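Local structure of glyceraldehyde-3-phosphate dehydrogenase (Sulfolobus solfataricus, 1B7G) at residues Ile134-Cys139 with Ile309-Ala314; Ile21-Met26 with Met325-Glu330; Thr34-Glu39 with Glu61-Pro66; Thr70-Ile75 with Lys94-Gln99. The protein oxidises D-glyceraldehyde 3-phosphate in the presence of phosphate, a glycolytic step, using NADP in marked preference to NAD. The protein carries 1 engineered substitution. All blocks are in the same frame, centred on the assembly; numbering follows the deposited sequence.

Contact 1: residues Ile134-Cys139 with Ile309-Ala314; sequences IRVVSC and IDAIRA. With SO4 (sulfate ion), chain C.
Ile134 and Val136, on one face of strand 134-136, pack against two alanines of helix 309-314. The strand and helix axes run nearly antiparallel, at 164°, and approach to 9.6 Å, a spacing that suits the small Ala311 and Ala314 facing the strand. The side chain of Ile134 leaves CB toward the helix and divides at once. Its CG2 branch lies anti to the backbone N and meets the methyl of Ala311, with CG2 4.1 Å from Ala311 CB. The other branch starts at CG1, beside the backbone N, and runs out fully extended (chi2 -175°), which takes CD1 past the Ala311 carbonyl to the Ala314 methyl. Ile134 CD1 sits 3.7 Å from Ala311 O and 4.2 Å from Ala314 CB, so that the branch bridges the two alanines. Val136 adds its CG2, 4.0 Å from Ala311 CB, and the Ala311 methyl is thus met by a methyl from each of two strand residues. The side-chain contacts are apolar and buried, and no hydrogen bond joins the segments.

Past the strand, Ser138, the N-cap of helix 139-152, donates from OG to sulfate O4 at 2.8 Å. This sulfate, probably from the crystallisation liquor, occupies the inorganic phosphate site with His193, Arg166 and Asn140 N, beside Cys139, the probable nucleophile. Strand 133-136 lies between strands 103-106 and 118-119 of the parallel sheet; Phe119 of the latter touches Ile134, Ala311 and Ala314, while helix 121-128 borders the contact through Ala128 and Tyr125.

Contact 2: residues Ile21-Met26 with Met325-Glu330; sequences IKQPDM and MRITNE
Gln23 and Pro24, in the loop between helix 11-21 and strand 26-32, meet Ile327 and Thr328 on helix 325-330. The close-packed part lies inward, around the amide of Gln23. A bend at chi2 (-40°) brings this side chain round to the helix, where Gln23 OE1 rests 3.5 Å from Ile327 CG2 and 3.9 Å from Thr328 CA. These are contacts of an oxygen with carbon; the nearby Thr328 OG1 is 4.1 Å from Gln23 OE1. The buried polar groups are satisfied from other directions: Gln23 OE1 bonds to Arg313 NH2, and Gln23 NE2 to the carbonyl O of Ala19 and to Ser331 OG, which together hold both ends of the amide. Thr328 OG1 has its own partners in Asp310, Arg313 and the carbonyl O of Ser324.

Toward solvent the contact thins to a single apolar touch. The ring of exposed Pro24 comes obliquely against Ile327, its CD 3.6 Å and its CG 3.8 Å from Ile327 CG2. That one methyl, placed anti to the backbone N, therefore serves both halves, met by the glutamine oxygen in the buried part and by the proline ring at the rim.

The chemistry is that of hydrocarbon packing laid over a polar network. No hydrogen bond joins 21-26 and 325-330 directly; Arg313 of helix 304-315 bridges them, reaching Gln23, Asp25 and Thr328, and Gln23 NE2 also reaches Ser331 at the end of helix 321-331. The guanidinium charge would probably polarise the side-chain C=O of Gln23 and is probably balanced in part by Asp25, its salt-bridge partner.

Contact 3: residues Thr34-Glu39 with Glu61-Pro66; sequences TSPNYE and EESGIP. With SO4 (sulfate ion), chain E.
Pro36 and Ser63 bring their turns together with CA atoms 6.5 Å apart, Pro36 at the centre of an inverse gamma turn and Ser63 in a type I turn, Glu61 to Gly64, that leaves helix 57-61. The proline ring does the touching on its side: Pro36 CB lies 3.4 Å from Ser63 OG and 3.6 Å from Ser63 CB. Farther along, Pro36 CB also meets the tip of Ile65, 4.3 Å from its CD1, and Phe60 touches both Pro36 and Ile65. Ser63 OG is placed between its backbone N and carbonyl carbon (chi1 62°), a position from which it accepts from Ile65 N at 3.2 Å in an ST turn and bonds as well to Phe60 O. A valine here would probably leave Ile65 N without its acceptor and Phe60 O without its hydroxyl partner, so that the ST turn is lost. Gly64 follows with positive phi, where a side chain would jam against the preceding carbonyl O. From the second subunit, Lys252 bonds to Ser63 O and Tyr253 packs on Ile65.

Beyond the proline, Asn37 caps helix 38-45. Its ND2 donates almost straight, in its own amide plane, to Glu39 OE1, while OD1 takes weak bonds from Glu39 N and Ala40 N.

Before the proline, Thr34 N and Ser35 N both donate to sulfate O1, and Ser35 OG reaches sulfate O4 at 2.6 Å. The position of this sulfate, just after strand 26-32, the second of a Rossmann fold, is consistent with the site where NADP-preferring dehydrogenases bind the 2'-phosphate of the adenosine ribose.

Contact 4: residues Thr70-Ile75 with Lys94-Gln99; sequences TVEDLI and KPIYLQ. Unlike the reference sequence in segment 70-75: Glu72 (reference Asp), Asp73 (reference Tyr).
Two helices lying on the same side of the parallel sheet of the nucleotide-binding domain pack here, Ile75 and Glu72 of helix 71-77 against Ile96 and Tyr97 of helix 89-99. The axes of the two short segments approach to 10.7 Å and cross at -47°, so the touch is confined to a few side chains. Ile75 carries most of it. Its CD1 comes to the edge of the Tyr97 ring, near the ring plane and 3.7 Å from CE1, with CG1 of Ile75 in that plane at 3.9 Å from Tyr97 CE1. The two side chains stand at about a right angle. The same methyl, Ile75 CD1, also meets Ile96 CG2 at 4.0 Å. An alanine at Ile75 is likely to open a gap here, taking away the packing on the tyrosine edge and on the Ile96 methyl. The ring has a second anchor, its OH being hydrogen-bonded to Asp83 and Asn7. Nearer the solvent, Glu72 bends back at chi2 (78°) and lays its carboxylate loosely by Ile96, Glu72 OE2 4.1 Å from Ile96 CG2.

In the deposited chain, where Glu72 and Asp73 both differ from the reference sequence, helix 71-77 begins with a capping box: Asp73 N donates to Thr70 OG1 and Thr70 N to Asp73 OD2. Helix 89-99 is the connection of a beta-alpha-beta crossover between the neighbouring strands 80-83 and 103-106, and the helix pair flanking such a parallel sheet is the layered packing of a Rossmann fold.

In the fold
Contacts 1 and 2 form one continuous region: their centres are about 14 Å apart, and contact 1 is nested along the chain inside the loop that contact 2 closes. Arg313 NH2 reaches Asp25 OD1 at 2.7 Å in a salt bridge, and Asp310 OD1 lies 2.8 Å from Thr328 OG1, a probable hydrogen bond. Contact 1 alone among the four holds residues of the active site, the probable nucleophile Cys139 and the phosphate-site residue Ser138. Contact 4 approaches it to about 8 Å between nearest atoms, without touching. Contact 3 is farther out, about 29 Å from contact 1 between centres, where a second sulfate is bound and the second subunit packs against it. Contacts 3 and 4, centred about 21 Å apart, follow each other closely in sequence within the nucleotide-binding part.

Contact 1: residues Ile134-Cys139 with Ile309-Ala314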
# COMPACT_ATOMS: atom_id res chain seq x y z
N ILE A 134 -18.81 0.80 -25.13
CA ILE A 134 -19.34 0.13 -23.93
C ILE A 134 -19.01 1.00 -22.71
O ILE A 134 -17.89 1.48 -22.60
CB ILE A 134 -18.70 -1.26 -23.77
CG1 ILE A 134 -19.18 -2.22 -24.88
CG2 ILE A 134 -18.99 -1.87 -22.40
CD1 ILE A 134 -18.68 -3.65 -24.71
N ARG A 135 -19.99 1.22 -21.82
CA ARG A 135 -19.67 2.01 -20.62
C ARG A 135 -19.55 1.06 -19.45
O ARG A 135 -20.50 0.35 -19.15
CB ARG A 135 -20.74 3.07 -20.28
CG ARG A 135 -20.28 3.91 -19.05
CD ARG A 135 -21.42 4.87 -18.64
NE ARG A 135 -22.58 4.09 -18.19
CZ ARG A 135 -23.53 4.56 -17.40
NH1 ARG A 135 -23.44 5.79 -16.92
NH2 ARG A 135 -24.52 3.77 -17.03
N VAL A 136 -18.34 0.88 -18.92
CA VAL A 136 -18.21 0.05 -17.72
C VAL A 136 -18.78 0.91 -16.57
O VAL A 136 -18.29 2.01 -16.36
CB VAL A 136 -16.77 -0.33 -17.42
CG1 VAL A 136 -16.65 -0.93 -16.01
CG2 VAL A 136 -16.20 -1.35 -18.46
N VAL A 137 -19.75 0.42 -15.81
CA VAL A 137 -20.36 1.21 -14.74
C VAL A 137 -19.32 1.60 -13.68
O VAL A 137 -18.21 1.08 -13.63
CB VAL A 137 -21.52 0.50 -14.05
CG1 VAL A 137 -22.83 0.76 -14.82
CG2 VAL A 137 -21.28 -0.99 -13.92
N SER A 138 -19.72 2.55 -12.80
CA SER A 138 -18.78 3.05 -11.79
C SER A 138 -18.38 1.96 -10.83
O SER A 138 -18.97 0.88 -10.74
CB SER A 138 -19.45 4.23 -11.01
OG SER A 138 -20.42 3.62 -10.10
N CYS A 139 -17.40 2.26 -9.96
CA CYS A 139 -16.93 1.32 -8.97
C CYS A 139 -18.05 0.82 -8.03
O CYS A 139 -18.14 -0.36 -7.74
CB CYS A 139 -15.86 2.05 -8.08
SG CYS A 139 -14.51 2.74 -9.11
N ILE A 309 -11.18 -5.35 -18.81
CA ILE A 309 -10.60 -6.41 -19.64
C ILE A 309 -11.68 -7.23 -20.34
O ILE A 309 -11.66 -7.44 -21.57
CB ILE A 309 -9.64 -7.30 -18.84
CG1 ILE A 309 -8.48 -6.51 -18.25
CG2 ILE A 309 -9.09 -8.41 -19.77
CD1 ILE A 309 -7.74 -5.61 -19.22
N ASP A 310 -12.73 -7.63 -19.62
CA ASP A 310 -13.83 -8.37 -20.26
C ASP A 310 -14.56 -7.55 -21.28
O ASP A 310 -15.01 -8.08 -22.33
CB ASP A 310 -14.79 -8.90 -19.19
CG ASP A 310 -14.14 -9.93 -18.30
OD1 ASP A 310 -13.34 -10.73 -18.84
OD2 ASP A 310 -14.42 -9.97 -17.08
N ALA A 311 -14.74 -6.25 -21.02
CA ALA A 311 -15.42 -5.37 -21.92
C ALA A 311 -14.68 -5.35 -23.28
O ALA A 311 -15.35 -5.24 -24.31
CB ALA A 311 -15.60 -3.95 -21.40
N ILE A 312 -13.36 -5.34 -23.24
CA ILE A 312 -12.59 -5.39 -24.49
C ILE A 312 -13.00 -6.65 -25.25
O ILE A 312 -13.35 -6.60 -26.42
CB ILE A 312 -11.08 -5.41 -24.23
CG1 ILE A 312 -10.60 -4.01 -23.78
CG2 ILE A 312 -10.32 -5.84 -25.48
CD1 ILE A 312 -9.29 -3.99 -23.02
N ARG A 313 -13.03 -7.78 -24.57
CA ARG A 313 -13.38 -9.04 -25.22
C ARG A 313 -14.79 -9.04 -25.75
O ARG A 313 -15.00 -9.52 -26.88
CB ARG A 313 -13.10 -10.22 -24.28
CG ARG A 313 -11.64 -10.31 -23.93
CD ARG A 313 -11.13 -11.75 -23.90
NE ARG A 313 -9.72 -11.78 -23.49
CZ ARG A 313 -9.29 -11.75 -22.23
NH1 ARG A 313 -10.15 -11.70 -21.19
NH2 ARG A 313 -7.98 -11.77 -22.05
N ALA A 314 -15.78 -8.47 -25.01
CA ALA A 314 -17.13 -8.39 -25.51
C ALA A 314 -17.25 -7.54 -26.77
O ALA A 314 -17.77 -7.95 -27.81
CB ALA A 314 -18.08 -7.81 -24.46
S SO4 C . -19.24 5.84 -7.51
O1 SO4 C . -18.38 6.99 -7.74
O2 SO4 C . -19.84 5.93 -6.07
O3 SO4 C . -18.62 4.51 -7.57
O4 SO4 C . -20.32 5.95 -8.51

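Contact 2: residues Ile21-Met26 with Met325-Glu330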
# COMPACT_ATOMS: atom_id res chain seq x y z
N ILE A 21 -1.22 -5.78 -20.20
CA ILE A 21 0.07 -6.41 -20.29
C ILE A 21 -0.00 -7.86 -19.85
O ILE A 21 0.59 -8.73 -20.51
CB ILE A 21 1.17 -5.67 -19.49
CG1 ILE A 21 1.34 -4.28 -20.07
CG2 ILE A 21 2.49 -6.45 -19.58
CD1 ILE A 21 2.31 -3.34 -19.38
N LYS A 22 -0.80 -8.18 -18.84
CA LYS A 22 -0.91 -9.55 -18.38
C LYS A 22 -1.82 -10.42 -19.23
O LYS A 22 -1.87 -11.63 -18.96
CB LYS A 22 -1.36 -9.60 -16.91
CG LYS A 22 -0.36 -8.90 -16.00
CD LYS A 22 -0.83 -9.04 -14.55
CE LYS A 22 0.23 -8.53 -13.58
NZ LYS A 22 -0.19 -8.80 -12.18
N GLN A 23 -2.55 -9.91 -20.20
CA GLN A 23 -3.46 -10.77 -20.96
C GLN A 23 -2.67 -11.49 -22.07
O GLN A 23 -1.84 -10.84 -22.71
CB GLN A 23 -4.56 -9.93 -21.57
CG GLN A 23 -5.56 -9.31 -20.59
CD GLN A 23 -5.95 -10.19 -19.45
OE1 GLN A 23 -6.68 -11.18 -19.59
NE2 GLN A 23 -5.42 -9.89 -18.24
N PRO A 24 -2.97 -12.74 -22.32
CA PRO A 24 -2.30 -13.49 -23.39
C PRO A 24 -2.71 -13.05 -24.78
O PRO A 24 -1.95 -13.27 -25.75
CB PRO A 24 -2.73 -14.94 -23.16
CG PRO A 24 -4.04 -14.81 -22.46
CD PRO A 24 -3.92 -13.58 -21.58
N ASP A 25 -3.89 -12.46 -24.94
CA ASP A 25 -4.40 -12.11 -26.26
C ASP A 25 -4.46 -10.65 -26.54
O ASP A 25 -5.14 -10.15 -27.46
CB ASP A 25 -5.82 -12.73 -26.44
CG ASP A 25 -6.79 -12.23 -25.35
OD1 ASP A 25 -6.35 -11.83 -24.26
OD2 ASP A 25 -8.00 -12.28 -25.58
N MET A 26 -3.78 -9.85 -25.69
CA MET A 26 -3.77 -8.42 -25.92
C MET A 26 -2.35 -7.87 -25.86
O MET A 26 -1.52 -8.41 -25.12
CB MET A 26 -4.59 -7.74 -24.78
CG MET A 26 -6.03 -8.20 -24.71
SD MET A 26 -7.02 -7.17 -23.55
CE MET A 26 -8.52 -8.10 -23.53
N MET A 325 -13.93 -14.29 -18.84
CA MET A 325 -13.80 -14.13 -17.37
C MET A 325 -12.78 -15.09 -16.81
O MET A 325 -12.03 -14.74 -15.88
CB MET A 325 -15.15 -14.18 -16.71
CG MET A 325 -16.01 -12.91 -16.93
SD MET A 325 -17.46 -13.03 -15.84
CE MET A 325 -18.27 -14.48 -16.48
N ARG A 326 -12.65 -16.30 -17.38
CA ARG A 326 -11.65 -17.22 -16.84
C ARG A 326 -10.24 -16.69 -17.07
O ARG A 326 -9.42 -16.73 -16.14
CB ARG A 326 -11.85 -18.66 -17.33
CG ARG A 326 -10.62 -19.53 -17.20
CD ARG A 326 -10.73 -20.84 -17.97
NE ARG A 326 -12.08 -21.38 -17.86
CZ ARG A 326 -12.99 -21.44 -18.82
NH1 ARG A 326 -12.72 -21.03 -20.06
NH2 ARG A 326 -14.20 -21.91 -18.52
N ILE A 327 -9.94 -16.12 -18.22
CA ILE A 327 -8.59 -15.61 -18.50
C ILE A 327 -8.31 -14.35 -17.68
O ILE A 327 -7.25 -14.19 -17.10
CB ILE A 327 -8.37 -15.37 -19.99
CG1 ILE A 327 -8.34 -16.78 -20.69
CG2 ILE A 327 -7.12 -14.62 -20.29
CD1 ILE A 327 -8.67 -16.71 -22.16
N THR A 328 -9.30 -13.46 -17.67
CA THR A 328 -9.18 -12.24 -16.86
C THR A 328 -8.92 -12.63 -15.42
O THR A 328 -7.91 -12.21 -14.87
CB THR A 328 -10.44 -11.42 -16.97
OG1 THR A 328 -10.61 -11.05 -18.36
CG2 THR A 328 -10.36 -10.13 -16.12
N ASN A 329 -9.74 -13.52 -14.86
CA ASN A 329 -9.59 -13.97 -13.51
C ASN A 329 -8.26 -14.62 -13.17
O ASN A 329 -7.63 -14.24 -12.16
CB ASN A 329 -10.75 -14.88 -13.09
CG ASN A 329 -12.04 -14.04 -12.94
OD1 ASN A 329 -12.02 -12.82 -12.95
ND2 ASN A 329 -13.15 -14.74 -12.89
N GLU A 330 -7.85 -15.59 -13.98
CA GLU A 330 -6.61 -16.30 -13.70
C GLU A 330 -5.42 -15.37 -13.82
O GLU A 330 -4.53 -15.37 -13.00
CB GLU A 330 -6.44 -17.49 -14.69
CG GLU A 330 -5.35 -18.45 -14.26
CD GLU A 330 -3.93 -18.09 -14.55
OE1 GLU A 330 -3.63 -17.29 -15.47
OE2 GLU A 330 -3.03 -18.62 -13.83

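Contact 3: residues Thr34-Glu39 with Glu61-Pro66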
# COMPACT_ATOMS: atom_id res chain seq x y z
N THR A 34 -1.66 13.85 -19.84
CA THR A 34 -1.40 15.26 -20.10
C THR A 34 -0.21 15.83 -19.34
O THR A 34 0.53 16.64 -19.91
CB THR A 34 -2.63 16.15 -19.83
OG1 THR A 34 -3.69 15.76 -20.70
CG2 THR A 34 -2.30 17.61 -20.11
N SER A 35 0.00 15.48 -18.09
CA SER A 35 1.07 15.99 -17.27
C SER A 35 2.17 14.97 -17.01
O SER A 35 1.91 13.82 -16.69
CB SER A 35 0.54 16.42 -15.88
OG SER A 35 -0.74 16.99 -16.02
N PRO A 36 3.42 15.43 -17.03
CA PRO A 36 4.58 14.58 -16.81
C PRO A 36 4.92 14.44 -15.34
O PRO A 36 6.04 14.74 -14.91
CB PRO A 36 5.68 15.33 -17.55
CG PRO A 36 5.31 16.76 -17.43
CD PRO A 36 3.80 16.81 -17.45
N ASN A 37 3.99 13.92 -14.55
CA ASN A 37 4.20 13.70 -13.12
C ASN A 37 4.91 12.39 -12.85
O ASN A 37 5.34 11.74 -13.83
CB ASN A 37 2.85 13.81 -12.41
CG ASN A 37 2.03 12.54 -12.52
OD1 ASN A 37 2.08 11.84 -13.54
ND2 ASN A 37 1.33 12.24 -11.43
N TYR A 38 5.00 11.93 -11.62
CA TYR A 38 5.66 10.73 -11.21
C TYR A 38 5.06 9.47 -11.81
O TYR A 38 5.83 8.52 -12.03
CB TYR A 38 5.80 10.59 -9.68
CG TYR A 38 4.43 10.49 -9.01
CD1 TYR A 38 3.75 11.60 -8.57
CD2 TYR A 38 3.90 9.22 -8.78
CE1 TYR A 38 2.52 11.48 -7.93
CE2 TYR A 38 2.66 9.10 -8.18
CZ TYR A 38 1.98 10.22 -7.76
OH TYR A 38 0.75 10.08 -7.17
N GLU A 39 3.76 9.47 -12.11
CA GLU A 39 3.12 8.35 -12.78
C GLU A 39 3.64 8.23 -14.21
O GLU A 39 4.04 7.12 -14.55
CB GLU A 39 1.59 8.41 -12.78
CG GLU A 39 1.00 7.86 -11.47
CD GLU A 39 -0.35 8.50 -11.15
OE1 GLU A 39 -0.53 9.71 -11.44
OE2 GLU A 39 -1.24 7.81 -10.62
N GLU A 61 7.21 17.64 -22.91
CA GLU A 61 8.59 17.37 -23.31
C GLU A 61 9.63 18.15 -22.54
O GLU A 61 10.77 17.67 -22.39
CB GLU A 61 8.73 17.52 -24.82
CG GLU A 61 8.01 16.41 -25.58
CD GLU A 61 8.35 16.38 -27.06
OE1 GLU A 61 8.63 17.47 -27.61
OE2 GLU A 61 8.32 15.28 -27.66
N GLU A 62 9.24 19.21 -21.82
CA GLU A 62 10.18 19.90 -20.95
C GLU A 62 10.71 18.95 -19.87
O GLU A 62 11.75 19.22 -19.26
CB GLU A 62 9.55 21.12 -20.28
CG GLU A 62 9.24 22.30 -21.17
CD GLU A 62 8.50 23.45 -20.51
OE1 GLU A 62 8.48 23.54 -19.26
OE2 GLU A 62 7.92 24.29 -21.24
N SER A 63 9.99 17.88 -19.55
CA SER A 63 10.37 16.94 -18.52
C SER A 63 11.48 15.99 -18.93
O SER A 63 12.06 15.27 -18.11
CB SER A 63 9.13 16.10 -18.12
OG SER A 63 8.66 15.35 -19.24
N GLY A 64 11.68 15.83 -20.24
CA GLY A 64 12.68 14.89 -20.72
C GLY A 64 12.06 13.52 -20.95
O GLY A 64 12.76 12.59 -21.35
N ILE A 65 10.75 13.39 -20.70
CA ILE A 65 10.12 12.08 -20.98
C ILE A 65 9.70 12.12 -22.43
O ILE A 65 9.03 13.06 -22.86
CB ILE A 65 8.91 11.85 -20.06
CG1 ILE A 65 9.36 11.89 -18.59
CG2 ILE A 65 8.24 10.51 -20.36
CD1 ILE A 65 8.19 11.90 -17.61
N PRO A 66 10.15 11.17 -23.24
CA PRO A 66 9.80 11.16 -24.64
C PRO A 66 8.31 10.90 -24.84
O PRO A 66 7.74 10.12 -24.10
CB PRO A 66 10.63 10.02 -25.22
CG PRO A 66 10.94 9.13 -24.06
CD PRO A 66 10.98 10.02 -22.83
S SO4 E . -3.09 14.63 -16.04
O1 SO4 E . -2.05 13.93 -16.87
O2 SO4 E . -2.77 14.44 -14.58
O3 SO4 E . -4.43 14.04 -16.33
O4 SO4 E . -3.12 16.09 -16.36

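Contact 4: residues Thr70-Ile75 with Lys94-Gln99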
# COMPACT_ATOMS: atom_id res chain seq x y z
N THR A 70 0.64 11.88 -30.80
CA THR A 70 -0.54 12.54 -30.26
C THR A 70 -1.50 11.48 -29.71
O THR A 70 -1.33 10.29 -29.97
CB THR A 70 -1.30 13.29 -31.38
OG1 THR A 70 -1.73 12.30 -32.33
CG2 THR A 70 -0.41 14.31 -32.04
N VAL A 71 -2.61 11.94 -29.11
CA VAL A 71 -3.61 10.96 -28.67
C VAL A 71 -4.24 10.30 -29.88
O VAL A 71 -4.44 9.08 -29.94
CB VAL A 71 -4.68 11.62 -27.77
CG1 VAL A 71 -5.67 10.56 -27.28
CG2 VAL A 71 -4.01 12.30 -26.59
N GLU A 72 -4.48 11.09 -30.94
CA GLU A 72 -5.00 10.58 -32.19
C GLU A 72 -4.11 9.48 -32.77
O GLU A 72 -4.61 8.49 -33.31
CB GLU A 72 -5.17 11.68 -33.23
CG GLU A 72 -6.39 12.57 -33.00
CD GLU A 72 -6.17 13.59 -31.91
OE1 GLU A 72 -5.05 13.67 -31.36
OE2 GLU A 72 -7.15 14.32 -31.60
N ASP A 73 -2.80 9.68 -32.71
CA ASP A 73 -1.87 8.66 -33.20
C ASP A 73 -2.13 7.34 -32.47
O ASP A 73 -2.33 6.31 -33.14
CB ASP A 73 -0.42 9.07 -32.96
CG ASP A 73 -0.00 10.16 -33.96
OD1 ASP A 73 -0.60 10.21 -35.05
OD2 ASP A 73 0.88 10.95 -33.60
N LEU A 74 -2.15 7.44 -31.14
CA LEU A 74 -2.35 6.28 -30.26
C LEU A 74 -3.65 5.60 -30.62
O LEU A 74 -3.71 4.40 -30.81
CB LEU A 74 -2.35 6.69 -28.77
CG LEU A 74 -2.82 5.63 -27.77
CD1 LEU A 74 -1.91 4.41 -27.77
CD2 LEU A 74 -2.90 6.17 -26.33
N ILE A 75 -4.68 6.44 -30.84
CA ILE A 75 -5.98 5.96 -31.23
C ILE A 75 -5.94 5.22 -32.55
O ILE A 75 -6.42 4.08 -32.66
CB ILE A 75 -7.02 7.13 -31.26
CG1 ILE A 75 -7.19 7.67 -29.84
CG2 ILE A 75 -8.35 6.56 -31.77
CD1 ILE A 75 -7.75 9.07 -29.74
N LYS A 94 -15.35 10.91 -27.38
CA LYS A 94 -16.26 10.07 -28.18
C LYS A 94 -16.30 10.40 -29.66
O LYS A 94 -16.11 9.51 -30.51
CB LYS A 94 -17.63 10.00 -27.50
CG LYS A 94 -18.68 9.24 -28.29
CD LYS A 94 -18.29 7.80 -28.51
CE LYS A 94 -19.32 7.08 -29.38
NZ LYS A 94 -20.69 7.20 -28.88
N PRO A 95 -16.49 11.62 -30.10
CA PRO A 95 -16.48 11.97 -31.51
C PRO A 95 -15.15 11.65 -32.20
O PRO A 95 -15.15 11.23 -33.36
CB PRO A 95 -16.78 13.46 -31.54
CG PRO A 95 -16.53 13.96 -30.16
CD PRO A 95 -16.78 12.80 -29.24
N ILE A 96 -14.02 11.80 -31.53
CA ILE A 96 -12.72 11.45 -32.11
C ILE A 96 -12.59 9.96 -32.37
O ILE A 96 -12.26 9.52 -33.48
CB ILE A 96 -11.59 11.99 -31.21
CG1 ILE A 96 -11.69 13.52 -31.19
CG2 ILE A 96 -10.23 11.56 -31.69
CD1 ILE A 96 -11.03 14.21 -30.04
N TYR A 97 -12.98 9.10 -31.42
CA TYR A 97 -12.97 7.66 -31.68
C TYR A 97 -13.89 7.30 -32.85
O TYR A 97 -13.64 6.36 -33.61
CB TYR A 97 -13.34 6.85 -30.46
CG TYR A 97 -12.63 7.16 -29.17
CD1 TYR A 97 -11.28 7.46 -29.11
CD2 TYR A 97 -13.34 7.11 -27.96
CE1 TYR A 97 -10.64 7.73 -27.92
CE2 TYR A 97 -12.70 7.36 -26.76
CZ TYR A 97 -11.36 7.67 -26.73
OH TYR A 97 -10.74 7.96 -25.54
N LEU A 98 -15.03 7.98 -32.98
CA LEU A 98 -15.95 7.67 -34.06
C LEU A 98 -15.37 8.03 -35.44
O LEU A 98 -15.55 7.28 -36.42
CB LEU A 98 -17.26 8.45 -33.92
CG LEU A 98 -18.31 7.82 -33.00
CD1 LEU A 98 -19.35 8.87 -32.61
CD2 LEU A 98 -18.92 6.61 -33.67
N GLN A 99 -14.76 9.20 -35.50
CA GLN A 99 -14.20 9.69 -36.77
C GLN A 99 -12.96 8.89 -37.15
O GLN A 99 -12.70 8.63 -38.33
CB GLN A 99 -13.88 11.18 -36.69
CG GLN A 99 -12.63 11.50 -35.89
CD GLN A 99 -12.02 12.84 -36.25
OE1 GLN A 99 -12.39 13.87 -35.67
NE2 GLN A 99 -11.07 12.83 -37.18